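Local coordinates for VirK protein (Legionella pneumophila, PDB 5XTA), which is of unknown molecular function but belongs to the VirK family of bacterial proteins and is probably exported by type II secretion, at residues I24-C29 with N36-S41; T56-H61 with F75-F80; T92-A97 with G104-N109. The protein carries 3 engineered substitutions. One frame throughout, in Å; residues are numbered along the deposited sequence.

Interaction 1 of 3, residues I24-C29 with N36-S41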
loop_
_atom_site.group_PDB
_atom_site.type_symbol
_atom_site.label_atom_id
_atom_site.label_comp_id
_atom_site.label_asym_id
_atom_site.label_seq_id
_atom_site.Cartn_x
_atom_site.Cartn_y
_atom_site.Cartn_z
ATOM N N ILE A 24 -12.527 -4.486 -13.031
ATOM C CA ILE A 24 -12.573 -4.480 -14.464
ATOM C C ILE A 24 -12.775 -5.858 -14.996
ATOM O O ILE A 24 -12.001 -6.779 -14.683
ATOM C CB ILE A 24 -11.297 -3.882 -15.024
ATOM C CG1 ILE A 24 -11.131 -2.561 -14.278
ATOM C CG2 ILE A 24 -11.388 -3.737 -16.553
ATOM C CD1 ILE A 24 -10.272 -1.531 -14.904
ATOM N N ASN A 25 -13.802 -5.979 -15.831
ATOM C CA ASN A 25 -14.121 -7.241 -16.523
ATOM C C ASN A 25 -13.663 -7.145 -17.976
ATOM O O ASN A 25 -14.331 -6.523 -18.833
ATOM C CB ASN A 25 -15.607 -7.520 -16.370
ATOM C CG ASN A 25 -16.021 -8.890 -16.873
ATOM O OD1 ASN A 25 -15.259 -9.636 -17.485
ATOM N ND2 ASN A 25 -17.256 -9.225 -16.587
ATOM N N LEU A 26 -12.483 -7.713 -18.228
ATOM C CA LEU A 26 -11.764 -7.551 -19.496
ATOM C C LEU A 26 -12.524 -7.981 -20.753
ATOM O O LEU A 26 -12.356 -7.382 -21.812
ATOM C CB LEU A 26 -10.447 -8.307 -19.454
ATOM C CG LEU A 26 -9.199 -7.564 -18.970
ATOM C CD1 LEU A 26 -9.437 -6.651 -17.793
ATOM C CD2 LEU A 26 -8.116 -8.575 -18.636
ATOM N N LYS A 27 -13.369 -8.995 -20.625
ATOM C CA LYS A 27 -14.141 -9.466 -21.756
ATOM C C LYS A 27 -15.240 -8.458 -22.171
ATOM O O LYS A 27 -15.772 -8.522 -23.263
ATOM C CB LYS A 27 -14.699 -10.858 -21.466
ATOM C CG LYS A 27 -15.914 -10.934 -20.560
ATOM C CD LYS A 27 -16.292 -12.398 -20.339
ATOM C CE LYS A 27 -16.815 -12.706 -18.939
ATOM N NZ LYS A 27 -18.285 -12.501 -18.778
ATOM N N LYS A 28 -15.570 -7.522 -21.293
ATOM C CA LYS A 28 -16.525 -6.501 -21.590
ATOM C C LYS A 28 -15.831 -5.212 -21.982
ATOM O O LYS A 28 -16.464 -4.185 -22.036
ATOM C CB LYS A 28 -17.410 -6.300 -20.375
ATOM C CG LYS A 28 -18.130 -7.579 -20.006
ATOM C CD LYS A 28 -19.343 -7.354 -19.124
ATOM C CE LYS A 28 -20.175 -8.624 -19.063
ATOM N NZ LYS A 28 -20.620 -8.937 -17.682
ATOM N N CYS A 29 -14.556 -5.320 -22.278
ATOM C CA CYS A 29 -13.732 -4.190 -22.615
ATOM C C CYS A 29 -13.132 -4.396 -23.992
ATOM O O CYS A 29 -12.951 -5.509 -24.422
ATOM C CB CYS A 29 -12.656 -3.978 -21.555
ATOM S SG CYS A 29 -13.326 -3.464 -19.966
ATOM N N ASN A 36 -7.356 -12.274 -22.466
ATOM C CA ASN A 36 -8.051 -13.415 -21.888
ATOM C C ASN A 36 -9.029 -12.948 -20.827
ATOM O O ASN A 36 -8.779 -11.971 -20.116
ATOM C CB ASN A 36 -7.076 -14.451 -21.326
ATOM C CG ASN A 36 -6.318 -15.181 -22.419
ATOM O OD1 ASN A 36 -6.008 -14.598 -23.457
ATOM N ND2 ASN A 36 -6.043 -16.466 -22.212
ATOM N N SER A 37 -10.153 -13.649 -20.763
ATOM C CA SER A 37 -11.245 -13.324 -19.879
ATOM C C SER A 37 -10.737 -13.345 -18.431
ATOM O O SER A 37 -10.163 -14.336 -17.958
ATOM C CB SER A 37 -12.361 -14.334 -20.074
ATOM O OG SER A 37 -13.569 -13.876 -19.518
ATOM N N ALA A 38 -10.879 -12.214 -17.765
ATOM C CA ALA A 38 -10.356 -12.056 -16.430
ATOM C C ALA A 38 -11.091 -10.930 -15.769
ATOM O O ALA A 38 -11.617 -10.054 -16.440
ATOM C CB ALA A 38 -8.856 -11.778 -16.438
ATOM N N ILE A 39 -11.199 -11.014 -14.455
ATOM C CA ILE A 39 -11.641 -9.908 -13.662
ATOM C C ILE A 39 -10.442 -9.397 -12.936
ATOM O O ILE A 39 -9.708 -10.168 -12.368
ATOM C CB ILE A 39 -12.746 -10.351 -12.712
ATOM C CG1 ILE A 39 -13.928 -10.802 -13.603
ATOM C CG2 ILE A 39 -13.160 -9.222 -11.753
ATOM C CD1 ILE A 39 -15.250 -11.021 -12.892
ATOM N N VAL A 40 -10.246 -8.088 -12.957
ATOM C CA VAL A 40 -9.119 -7.473 -12.295
ATOM C C VAL A 40 -9.633 -6.424 -11.326
ATOM O O VAL A 40 -10.387 -5.531 -11.714
ATOM C CB VAL A 40 -8.206 -6.812 -13.305
ATOM C CG1 VAL A 40 -7.032 -6.121 -12.613
ATOM C CG2 VAL A 40 -7.707 -7.860 -14.262
ATOM N N SER A 41 -9.213 -6.540 -10.073
ATOM C CA SER A 41 -9.585 -5.607 -9.025
ATOM C C SER A 41 -8.323 -4.889 -8.574
ATOM O O SER A 41 -7.255 -5.530 -8.354
ATOM C CB SER A 41 -10.216 -6.373 -7.877
ATOM O OG SER A 41 -10.310 -5.586 -6.704
#
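Ile24 and Val40 face each other as an antiparallel hydrogen-bonded pair, and two backbone bonds close the ring between them: Ile24 N to Val40 O at 2.7 Å and Val40 N to Ile24 O at 2.8 Å. A third bond, Leu26 N to Ala38 O at 3.1 Å, carries the pairing one residue past the end of strand 21-25, into a short 3-10 turn at 26-27. In the non-hydrogen-bonded pair Asn25-Ile39, the CA of Ile39 offers a C-H to Ile24 O at 3.3 Å.

Apolar contact comes mostly from Leu26. Its two methyls divide the work: CD2 rests on Ala38 CB at 4.0 Å, while CD1 reaches Val40 CG2 at 4.1 Å, the branch that lies beside the backbone N of Val40. Polar side chains add little. Asn25 OD1 is buried here without a hydrogen-bonding partner, and the aliphatic part of Lys27 passes over Ser37, its CD 3.2 Å from Ser37 OG.

Beyond the turn, Cys29 forms a disulfide with Cys110, tying this corner to strand 102-111. Residues 38-41 also pair with a strand of the second subunit, which packs Met48 on Ala38 and Val40. The arrangement is an antiparallel strand pair in the smaller, three-stranded sheet, which runs on across a subunit interface through its outer strand 38-42.

Interaction 2 of 3, residues T56-H61 with F75-F80. With SO4 (sulfate ion), chain F.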
loop_
_atom_site.group_PDB
_atom_site.type_symbol
_atom_site.label_atom_id
_atom_site.label_comp_id
_atom_site.label_asym_id
_atom_site.label_seq_id
_atom_site.Cartn_x
_atom_site.Cartn_y
_atom_site.Cartn_z
ATOM N N THR A 56 -9.147 10.173 -12.217
ATOM C CA THR A 56 -7.946 9.464 -12.610
ATOM C C THR A 56 -7.240 8.854 -11.440
ATOM O O THR A 56 -7.342 9.319 -10.315
ATOM C CB THR A 56 -6.941 10.370 -13.351
ATOM O OG1 THR A 56 -6.430 11.354 -12.446
ATOM C CG2 THR A 56 -7.596 11.073 -14.489
ATOM N N ALA A 57 -6.550 7.771 -11.718
ATOM C CA ALA A 57 -5.756 7.075 -10.702
ATOM C C ALA A 57 -4.785 6.206 -11.404
ATOM O O ALA A 57 -4.904 6.007 -12.590
ATOM C CB ALA A 57 -6.631 6.226 -9.797
ATOM N N SER A 58 -3.816 5.691 -10.677
ATOM C CA SER A 58 -2.836 4.759 -11.281
ATOM C C SER A 58 -2.313 3.752 -10.283
ATOM O O SER A 58 -2.489 3.920 -9.058
ATOM C CB SER A 58 -1.670 5.552 -11.883
ATOM O OG SER A 58 -0.872 6.199 -10.897
ATOM N N ASP A 59 -1.675 2.705 -10.798
ATOM C CA ASP A 59 -1.123 1.627 -9.961
ATOM C C ASP A 59 0.111 1.095 -10.659
ATOM O O ASP A 59 0.068 0.773 -11.844
ATOM C CB ASP A 59 -2.150 0.466 -9.725
ATOM C CG ASP A 59 -1.580 -0.693 -8.878
ATOM O OD1 ASP A 59 -1.242 -0.513 -7.709
ATOM O OD2 ASP A 59 -1.428 -1.828 -9.335
ATOM N N ARG A 60 1.214 1.063 -9.940
ATOM C CA ARG A 60 2.464 0.490 -10.421
ATOM C C ARG A 60 2.556 -0.893 -9.801
ATOM O O ARG A 60 2.772 -1.038 -8.583
ATOM C CB ARG A 60 3.651 1.330 -9.987
ATOM C CG ARG A 60 4.979 0.751 -10.481
ATOM C CD ARG A 60 6.168 1.518 -9.984
ATOM N NE ARG A 60 6.354 1.328 -8.551
ATOM C CZ ARG A 60 7.501 1.499 -7.895
ATOM N NH1 ARG A 60 8.639 1.789 -8.511
ATOM N NH2 ARG A 60 7.525 1.312 -6.599
ATOM N N HIS A 61 2.350 -1.901 -10.633
ATOM C CA HIS A 61 2.323 -3.248 -10.169
ATOM C C HIS A 61 3.557 -4.075 -10.537
ATOM O O HIS A 61 3.766 -4.377 -11.725
ATOM C CB HIS A 61 1.094 -3.881 -10.739
ATOM C CG HIS A 61 0.898 -5.265 -10.281
ATOM N ND1 HIS A 61 0.496 -5.562 -9.001
ATOM C CD2 HIS A 61 1.044 -6.442 -10.920
ATOM C CE1 HIS A 61 0.395 -6.872 -8.870
ATOM N NE2 HIS A 61 0.739 -7.431 -10.017
ATOM N N PHE A 75 7.541 -3.724 -14.041
ATOM C CA PHE A 75 6.362 -3.026 -13.453
ATOM C C PHE A 75 5.349 -2.917 -14.567
ATOM O O PHE A 75 5.695 -2.485 -15.669
ATOM C CB PHE A 75 6.675 -1.633 -12.972
ATOM C CG PHE A 75 7.574 -1.587 -11.770
ATOM C CD1 PHE A 75 7.121 -2.029 -10.533
ATOM C CD2 PHE A 75 8.839 -1.043 -11.861
ATOM C CE1 PHE A 75 7.946 -1.965 -9.415
ATOM C CE2 PHE A 75 9.663 -0.965 -10.755
ATOM C CZ PHE A 75 9.212 -1.431 -9.527
ATOM N N ASP A 76 4.116 -3.321 -14.267
ATOM C CA ASP A 76 2.971 -3.009 -15.101
ATOM C C ASP A 76 2.357 -1.795 -14.485
ATOM O O ASP A 76 1.702 -1.889 -13.449
ATOM C CB ASP A 76 1.958 -4.150 -15.100
ATOM C CG ASP A 76 2.374 -5.298 -15.953
ATOM O OD1 ASP A 76 3.412 -5.236 -16.664
ATOM O OD2 ASP A 76 1.638 -6.298 -15.891
ATOM N N TYR A 77 2.560 -0.663 -15.126
ATOM C CA TYR A 77 1.960 0.575 -14.718
ATOM C C TYR A 77 0.636 0.809 -15.463
ATOM O O TYR A 77 0.612 0.956 -16.708
ATOM C CB TYR A 77 2.922 1.719 -14.993
ATOM C CG TYR A 77 2.345 3.085 -14.761
ATOM C CD1 TYR A 77 2.167 3.572 -13.478
ATOM C CD2 TYR A 77 1.957 3.896 -15.825
ATOM C CE1 TYR A 77 1.658 4.848 -13.256
ATOM C CE2 TYR A 77 1.420 5.158 -15.607
ATOM C CZ TYR A 77 1.269 5.627 -14.317
ATOM O OH TYR A 77 0.743 6.860 -14.078
ATOM N N SER A 78 -0.450 0.878 -14.701
ATOM C CA SER A 78 -1.771 1.100 -15.238
ATOM C C SER A 78 -2.270 2.470 -14.844
ATOM O O SER A 78 -2.257 2.812 -13.672
ATOM C CB SER A 78 -2.701 0.041 -14.717
ATOM O OG SER A 78 -2.289 -1.206 -15.226
ATOM N N LYS A 79 -2.693 3.242 -15.849
ATOM C CA LYS A 79 -3.322 4.544 -15.686
ATOM C C LYS A 79 -4.836 4.430 -15.997
ATOM O O LYS A 79 -5.220 3.970 -17.060
ATOM C CB LYS A 79 -2.607 5.521 -16.619
ATOM C CG LYS A 79 -3.209 6.911 -16.727
ATOM C CD LYS A 79 -3.018 7.688 -15.456
ATOM C CE LYS A 79 -3.562 9.098 -15.644
ATOM N NZ LYS A 79 -3.612 9.807 -14.354
ATOM N N PHE A 80 -5.662 4.772 -15.019
ATOM C CA PHE A 80 -7.118 4.615 -15.094
ATOM C C PHE A 80 -7.689 6.001 -15.298
ATOM O O PHE A 80 -7.288 6.935 -14.606
ATOM C CB PHE A 80 -7.665 4.070 -13.775
ATOM C CG PHE A 80 -7.160 2.707 -13.423
ATOM C CD1 PHE A 80 -7.853 1.583 -13.814
ATOM C CD2 PHE A 80 -5.989 2.544 -12.693
ATOM C CE1 PHE A 80 -7.396 0.317 -13.496
ATOM C CE2 PHE A 80 -5.536 1.278 -12.366
ATOM C CZ PHE A 80 -6.244 0.164 -12.775
HETATM S S SO4 F . 10.894 0.832 -5.528
HETATM O O1 SO4 F . 9.564 0.647 -4.903
HETATM O O2 SO4 F . 11.923 0.945 -4.471
HETATM O O3 SO4 F . 10.887 2.066 -6.344
HETATM O O4 SO4 F . 11.199 -0.330 -6.392
HETATM O O HOH W 1 0.111 8.799 -11.969
#
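Arg60 lays its guanidinium flat on the ring of Phe75 while gripping a sulfate ion with its far end. The two planes are 11° apart with centres 4.2 Å from each other, an off-centre cation-pi stack. With chi1 and chi2 extended, CD comes over the ring face, 3.8 Å from the Phe75 centroid, as a CH-pi contact; the bend at chi3 (70°) then turns the guanidinium along the ring. Arg60 NH1 donates to sulfate O3, which lies in the guanidinium plane, at 3.1 Å. The second bond runs from Arg60 NH2 to sulfate O1 at 2.7 Å. Arg60 residues of the three other subunits bind the same ion, so the sulfate, probably from the crystallisation liquor, is likely to offset the charge of four converging arginines.

Along the two strands the backbones pair regularly through six hydrogen bonds, two each for Ala57-Phe80, Asp59-Ser78 and His61-Asp76. The Phe80 ring turns its edge to Ala57 O, which lies in the ring plane 3.6 Å from Phe80 CD2. On the Arg60 face, Ser58 CB sits 3.5 Å from Tyr77 OH, and one water joins Ser58 OG to that hydroxyl. Tyr77 OH is also hydrogen-bonded to Asp65 of the third subunit. On the other face, Asp59 is hydrogen-bonded to Asn45 of the second subunit. This is the beta hairpin of strands 54-63 and 74-83 within the six-stranded antiparallel sheet, with one end placed at the meeting point of the tetramer.

Interaction 3 of 3, residues T92-A97 with G104-N109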
loop_
_atom_site.group_PDB
_atom_site.type_symbol
_atom_site.label_atom_id
_atom_site.label_comp_id
_atom_site.label_asym_id
_atom_site.label_seq_id
_atom_site.Cartn_x
_atom_site.Cartn_y
_atom_site.Cartn_z
ATOM N N THR A 92 -1.950 0.471 -19.831
ATOM C CA THR A 92 -0.903 -0.225 -19.104
ATOM C C THR A 92 0.408 -0.103 -19.853
ATOM O O THR A 92 0.470 -0.403 -21.034
ATOM C CB THR A 92 -1.270 -1.693 -18.912
ATOM O OG1 THR A 92 -2.491 -1.742 -18.191
ATOM C CG2 THR A 92 -0.142 -2.458 -18.105
ATOM N N THR A 93 1.431 0.385 -19.171
ATOM C CA THR A 93 2.751 0.560 -19.721
ATOM C C THR A 93 3.688 -0.391 -18.995
ATOM O O THR A 93 3.758 -0.409 -17.742
ATOM C CB THR A 93 3.199 2.027 -19.567
ATOM O OG1 THR A 93 2.309 2.865 -20.320
ATOM C CG2 THR A 93 4.614 2.230 -20.071
ATOM N N VAL A 94 4.410 -1.197 -19.763
ATOM C CA VAL A 94 5.243 -2.209 -19.152
ATOM C C VAL A 94 6.675 -1.698 -19.124
ATOM O O VAL A 94 7.214 -1.303 -20.169
ATOM C CB VAL A 94 5.125 -3.548 -19.879
ATOM C CG1 VAL A 94 5.929 -4.596 -19.173
ATOM C CG2 VAL A 94 3.674 -3.992 -19.980
ATOM N N LEU A 95 7.280 -1.723 -17.930
ATOM C CA LEU A 95 8.604 -1.168 -17.664
ATOM C C LEU A 95 9.540 -2.193 -17.028
ATOM O O LEU A 95 9.137 -2.940 -16.156
ATOM C CB LEU A 95 8.459 0.016 -16.718
ATOM C CG LEU A 95 7.490 1.110 -17.174
ATOM C CD1 LEU A 95 7.058 1.905 -15.965
ATOM C CD2 LEU A 95 8.112 2.014 -18.224
ATOM N N ASN A 96 10.790 -2.233 -17.485
ATOM C CA ASN A 96 11.827 -3.031 -16.832
ATOM C C ASN A 96 12.022 -2.447 -15.434
ATOM O O ASN A 96 12.229 -1.242 -15.282
ATOM C CB ASN A 96 13.103 -2.991 -17.656
ATOM C CG ASN A 96 14.197 -3.827 -17.058
ATOM O OD1 ASN A 96 14.679 -3.541 -15.970
ATOM N ND2 ASN A 96 14.563 -4.881 -17.733
ATOM N N ALA A 97 11.930 -3.284 -14.410
ATOM C CA ALA A 97 11.936 -2.779 -13.028
ATOM C C ALA A 97 13.303 -2.233 -12.654
ATOM O O ALA A 97 13.403 -1.306 -11.870
ATOM C CB ALA A 97 11.532 -3.879 -12.070
ATOM N N GLY A 104 6.650 -2.018 -23.661
ATOM C CA GLY A 104 5.435 -2.100 -24.429
ATOM C C GLY A 104 4.318 -1.419 -23.690
ATOM O O GLY A 104 4.464 -0.990 -22.535
ATOM N N SER A 105 3.204 -1.288 -24.371
ATOM C CA SER A 105 2.022 -0.718 -23.751
ATOM C C SER A 105 0.819 -1.249 -24.432
ATOM O O SER A 105 0.890 -1.662 -25.598
ATOM C CB SER A 105 2.033 0.816 -23.816
ATOM O OG SER A 105 2.215 1.304 -25.134
ATOM N N TYR A 106 -0.281 -1.273 -23.703
ATOM C CA TYR A 106 -1.542 -1.646 -24.293
ATOM C C TYR A 106 -2.666 -0.941 -23.563
ATOM O O TYR A 106 -2.486 -0.455 -22.448
ATOM C CB TYR A 106 -1.706 -3.164 -24.300
ATOM C CG TYR A 106 -1.536 -3.812 -22.955
ATOM C CD1 TYR A 106 -0.283 -4.255 -22.506
ATOM C CD2 TYR A 106 -2.635 -3.988 -22.113
ATOM C CE1 TYR A 106 -0.139 -4.842 -21.247
ATOM C CE2 TYR A 106 -2.504 -4.573 -20.857
ATOM C CZ TYR A 106 -1.255 -5.004 -20.425
ATOM O OH TYR A 106 -1.129 -5.575 -19.170
ATOM N N GLN A 107 -3.805 -0.845 -24.227
ATOM C CA GLN A 107 -4.927 -0.092 -23.710
ATOM C C GLN A 107 -6.247 -0.805 -23.860
ATOM O O GLN A 107 -6.486 -1.489 -24.866
ATOM C CB GLN A 107 -4.983 1.265 -24.389
ATOM C CG GLN A 107 -6.230 2.054 -24.030
ATOM C CD GLN A 107 -6.117 3.529 -24.295
ATOM O OE1 GLN A 107 -5.062 4.139 -24.087
ATOM N NE2 GLN A 107 -7.216 4.126 -24.749
HETATM N N MSE A 108 -7.120 -0.625 -22.875
HETATM C CA MSE A 108 -8.482 -1.097 -23.030
HETATM C C MSE A 108 -9.422 0.006 -22.753
HETATM O O MSE A 108 -9.091 0.958 -22.062
HETATM C CB MSE A 108 -8.905 -2.318 -22.264
HETATM C CG MSE A 108 -8.556 -2.321 -20.801
HETATM SE SE MSE A 108 -7.894 -4.143 -20.515
HETATM C CE MSE A 108 -6.122 -3.950 -21.404
ATOM N N ASN A 109 -10.599 -0.113 -23.340
ATOM C CA ASN A 109 -11.662 0.870 -23.164
ATOM C C ASN A 109 -12.923 0.177 -22.739
ATOM O O ASN A 109 -13.219 -0.897 -23.228
ATOM C CB ASN A 109 -11.857 1.657 -24.450
ATOM C CG ASN A 109 -10.576 2.373 -24.872
ATOM O OD1 ASN A 109 -10.340 3.498 -24.479
ATOM N ND2 ASN A 109 -9.737 1.698 -25.634
#
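Thr92 and Tyr106, which bury the most surface here, form a hydrogen-bonded antiparallel pair whose side chains lie alongside each other, pointing the same way. Thr92 CB stands over one face of the Tyr106 ring, 3.9 Å from its centroid, as a CH-pi contact, and CG2 extends to 3.4 Å from Tyr106 OH. With CG of the tyrosine between its own backbone N and carbonyl carbon (chi1 54°), the ring leans over the Thr92 side chain. Thr92 OG1, on the branch beside its backbone N, is hydrogen-bonded to Ser78. The backbones are joined by Thr92 N to Tyr106 O at 2.8 Å and Tyr106 N to Thr92 O at 2.9 Å.

Gly104 pairs with Val94, whose N donates to Gly104 O at 2.8 Å. Gly104 N, by contrast, is buried by the contact and has no partner in the model. From Val94, CG2 reaches Tyr106 CE1 at 4.1 Å, adding an oblique apolar contact.

The chemistry is thus divided: backbone bonds set the pairing of the strands, while weak aliphatic contacts, chiefly Thr92 on one face, pack against the tyrosine ring, and the threonine hydroxyl spends its polarity on the next strand.

In the fold
The three contacts follow one another along the chain without overlap. Interactions 2 and 3 belong to the six-stranded sheet, in successive hairpins with centres about 9 Å apart; strands 74-83 and 87-96 are neighbours, and probable backbone hydrogen bonds such as Thr93 N to Tyr77 O (2.7 Å) join them. Interaction 1 lies in the three-stranded sheet, its centre about 16 Å from both others. It packs on each, through Ile24 CD1 on Phe80 CE1 (3.7 Å) and Leu26 CG on Met108 SE (4.0 Å). The two sheets thus share side-chain contacts; all three interactions touch the second subunit, and interactions 2 and 3 also the third, so both sheets take part in the tetramer interfaces.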